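Local coordinates for protein prolyl endopeptidase (Myxococcus xanthus, PDB 2BKL) that probably hydrolyses oligopeptides on the carboxyl side of proline, and less readily alanine, as a serine peptidase of the S9A family, at residues L234-K239 and M369-L374. Residues are numbered along the deposited sequence; the frame is centred on the assembly and turned at random.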
ATOM      1  N   LEU A 234      13.057  -1.269  18.275  1.00  7.13           N
ATOM      2  CA  LEU A 234      14.184  -1.167  19.205  1.00  7.77           C
ATOM      3  C   LEU A 234      14.731   0.250  19.136  1.00  8.14           C
ATOM      4  O   LEU A 234      14.935   0.780  18.059  1.00  9.00           O
ATOM      5  CB  LEU A 234      15.297  -2.168  18.849  1.00  9.13           C
ATOM      6  CG  LEU A 234      16.468  -2.224  19.840  1.00  8.71           C
ATOM      7  CD1 LEU A 234      16.064  -2.826  21.186  1.00 10.49           C
ATOM      8  CD2 LEU A 234      17.664  -2.998  19.252  1.00  9.22           C
ATOM      9  N   SER A 235      14.980   0.858  20.294  1.00  8.74           N
ATOM     10  CA  SER A 235      15.586   2.175  20.312  1.00  8.90           C
ATOM     11  C   SER A 235      17.025   2.102  19.815  1.00 10.02           C
ATOM     12  O   SER A 235      17.663   1.066  19.855  1.00 10.63           O
ATOM     13  CB  SER A 235      15.540   2.773  21.738  1.00  7.65           C
ATOM     14  OG  SER A 235      16.320   2.028  22.645  1.00 10.46           O
ATOM     15  N   ARG A 236      17.506   3.230  19.312  1.00 13.27           N
ATOM     16  CA  ARG A 236      18.904   3.348  18.870  1.00 16.63           C
ATOM     17  C   ARG A 236      19.947   2.919  19.873  1.00 16.99           C
ATOM     18  O   ARG A 236      20.924   2.260  19.513  1.00 18.62           O
ATOM     19  CB  ARG A 236      19.201   4.786  18.486  1.00 18.31           C
ATOM     20  CG  ARG A 236      18.827   5.101  17.113  1.00 19.66           C
ATOM     21  CD  ARG A 236      19.613   4.347  16.033  1.00 20.61           C
ATOM     22  NE  ARG A 236      21.073   4.507  16.019  1.00 20.65           N
ATOM     23  CZ  ARG A 236      21.709   5.633  15.692  1.00 19.69           C
ATOM     24  NH1 ARG A 236      21.019   6.738  15.416  1.00 19.44           N
ATOM     25  NH2 ARG A 236      23.040   5.680  15.649  1.00 19.64           N
ATOM     26  N   ASP A 237      19.771   3.272  21.138  1.00 16.21           N
ATOM     27  CA  ASP A 237      20.734   2.893  22.164  1.00 18.33           C
ATOM     28  C   ASP A 237      20.600   1.444  22.626  1.00 15.00           C
ATOM     29  O   ASP A 237      21.349   0.978  23.493  1.00 15.76           O
ATOM     30  CB  ASP A 237      20.683   3.869  23.367  1.00 19.57           C
ATOM     31  CG  ASP A 237      19.298   3.973  24.035  1.00 23.09           C
ATOM     32  OD1 ASP A 237      18.444   3.058  23.906  1.00 18.51           O
ATOM     33  OD2 ASP A 237      19.000   4.965  24.741  1.00 21.84           O
ATOM     34  N   GLY A 238      19.622   0.716  22.057  1.00 14.66           N
ATOM     35  CA  GLY A 238      19.412  -0.672  22.418  1.00 14.00           C
ATOM     36  C   GLY A 238      18.766  -0.889  23.778  1.00 13.14           C
ATOM     37  O   GLY A 238      18.584  -2.015  24.218  1.00 13.48           O
ATOM     38  N   LYS A 239      18.389   0.191  24.448  1.00 12.23           N
ATOM     39  CA  LYS A 239      17.961   0.084  25.833  1.00 13.98           C
ATOM     40  C   LYS A 239      16.465  -0.149  25.989  1.00 11.46           C
ATOM     41  O   LYS A 239      16.019  -0.567  27.047  1.00 12.40           O
ATOM     42  CB  LYS A 239      18.374   1.325  26.635  1.00 19.36           C
ATOM     43  CG  LYS A 239      19.883   1.417  26.895  1.00 21.84           C
ATOM     44  CD  LYS A 239      20.415   0.269  27.758  1.00 26.10           C
ATOM     45  CE  LYS A 239      21.889   0.455  28.148  1.00 26.80           C
ATOM     46  NZ  LYS A 239      22.749  -0.630  27.561  1.00 28.78           N
ATOM     47  N   MET A 369      13.809  12.129   6.733  1.00  9.54           N
ATOM     48  CA  MET A 369      14.380  10.816   6.926  1.00 11.52           C
ATOM     49  C   MET A 369      15.857  10.962   7.257  1.00 10.96           C
ATOM     50  O   MET A 369      16.602  11.619   6.536  1.00 11.02           O
ATOM     51  CB  MET A 369      14.235   9.985   5.661  1.00 16.56           C
ATOM     52  CG  MET A 369      12.789   9.669   5.331  1.00 20.70           C
ATOM     53  SD  MET A 369      12.721   8.865   3.752  1.00 29.54           S
ATOM     54  CE  MET A 369      12.625  10.219   2.756  1.00 24.75           C
ATOM     55  N   GLY A 370      16.283  10.293   8.307  1.00  9.06           N
ATOM     56  CA  GLY A 370      17.654  10.333   8.741  1.00  9.96           C
ATOM     57  C   GLY A 370      17.809   9.573  10.025  1.00 10.34           C
ATOM     58  O   GLY A 370      17.223   8.507  10.204  1.00 12.22           O
ATOM     59  N   LEU A 371      18.597  10.138  10.918  1.00  8.99           N
ATOM     60  CA  LEU A 371      18.873   9.515  12.193  1.00  8.96           C
ATOM     61  C   LEU A 371      18.862  10.563  13.281  1.00  7.37           C
ATOM     62  O   LEU A 371      19.098  11.745  13.038  1.00  6.61           O
ATOM     63  CB  LEU A 371      20.223   8.765  12.210  1.00  9.93           C
ATOM     64  CG  LEU A 371      20.346   7.501  11.369  1.00 11.67           C
ATOM     65  CD1 LEU A 371      21.754   6.974  11.420  1.00 13.00           C
ATOM     66  CD2 LEU A 371      19.410   6.429  11.802  1.00 13.83           C
ATOM     67  N   GLU A 372      18.667  10.106  14.512  1.00  7.69           N
ATOM     68  CA  GLU A 372      18.530  11.001  15.639  1.00  7.84           C
ATOM     69  C   GLU A 372      19.805  11.823  15.906  1.00  7.82           C
ATOM     70  O   GLU A 372      19.733  12.912  16.459  1.00  9.15           O
ATOM     71  CB  GLU A 372      18.187  10.214  16.917  1.00  9.34           C
ATOM     72  CG  GLU A 372      16.901   9.418  16.801  1.00  9.41           C
ATOM     73  CD  GLU A 372      17.094   7.983  16.336  1.00 11.86           C
ATOM     74  OE1 GLU A 372      18.059   7.709  15.561  1.00 12.19           O
ATOM     75  OE2 GLU A 372      16.300   7.097  16.723  1.00 14.91           O
ATOM     76  N   ASP A 373      20.952  11.266  15.501  1.00  8.64           N
ATOM     77  CA  ASP A 373      22.282  11.819  15.769  1.00 11.38           C
ATOM     78  C   ASP A 373      22.994  12.223  14.477  1.00 12.18           C
ATOM     79  O   ASP A 373      24.249  12.326  14.447  1.00 13.77           O
ATOM     80  CB  ASP A 373      23.130  10.788  16.542  1.00  9.80           C
ATOM     81  CG  ASP A 373      23.187   9.407  15.880  1.00 10.85           C
ATOM     82  OD1 ASP A 373      22.506   9.133  14.887  1.00 11.31           O
ATOM     83  OD2 ASP A 373      23.887   8.453  16.327  1.00 13.80           O
ATOM     84  N   LEU A 374      22.213  12.489  13.426  1.00 10.60           N
ATOM     85  CA  LEU A 374      22.738  12.984  12.132  1.00 11.72           C
ATOM     86  C   LEU A 374      22.039  14.300  11.841  1.00 10.60           C
ATOM     87  O   LEU A 374      20.813  14.370  11.893  1.00  9.92           O
ATOM     88  CB  LEU A 374      22.441  11.991  11.012  1.00 16.11           C
ATOM     89  CG  LEU A 374      23.545  11.343  10.188  1.00 23.34           C
ATOM     90  CD1 LEU A 374      24.881  11.201  10.939  1.00 20.06           C
ATOM     91  CD2 LEU A 374      23.050   9.997   9.646  1.00 20.41           C
TER
HETATM   92  O   HOH W   1      16.062   5.664  19.094  1.00 23.20           O
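R236 bridges the two loops through a salt-bridge network with E372 and D373. The outer nitrogens of R236 form a bidentate salt bridge with D373. NH1 of R236 reaches OD1 of D373 at 2.9 Å, and the bond is almost straight (174°). NH2 of R236 meets OD2 of D373 on its syn side at 3.0 Å. The two flat groups are turned 62° apart, and OD1 is approached from above the carboxylate plane. NH1 of R236 also bonds OE1 of E372 at 3.1 Å. Both acceptors of NH1 lie at the guanidinium edge, in its plane. Bends at chi2 and chi3 bring the R236 guanidinium to both acids. CG of R236 lies 3.1 Å from OE1 of E372.

A water continues the link: it accepts from R236 N and donates to E372 OE2, so both oxygens of E372 are engaged.

Both segments are inter-strand loops of the N-terminal beta-propeller, and the contact lies at its surface. Each holds a type I turn, S235 to G238 and L371 to L374. In the first, OD1 of D237 accepts from S235 OG (2.7 Å) and K239 N (2.9 Å), which reach it from opposite faces; the second bond forms an Asx turn.

The aliphatic side chain of L371 packs against R236, with L371 CB 3.9 Å from R236 NH1. W130 makes a cation-pi contact with R236, and W280 touches R236, E372 and D373.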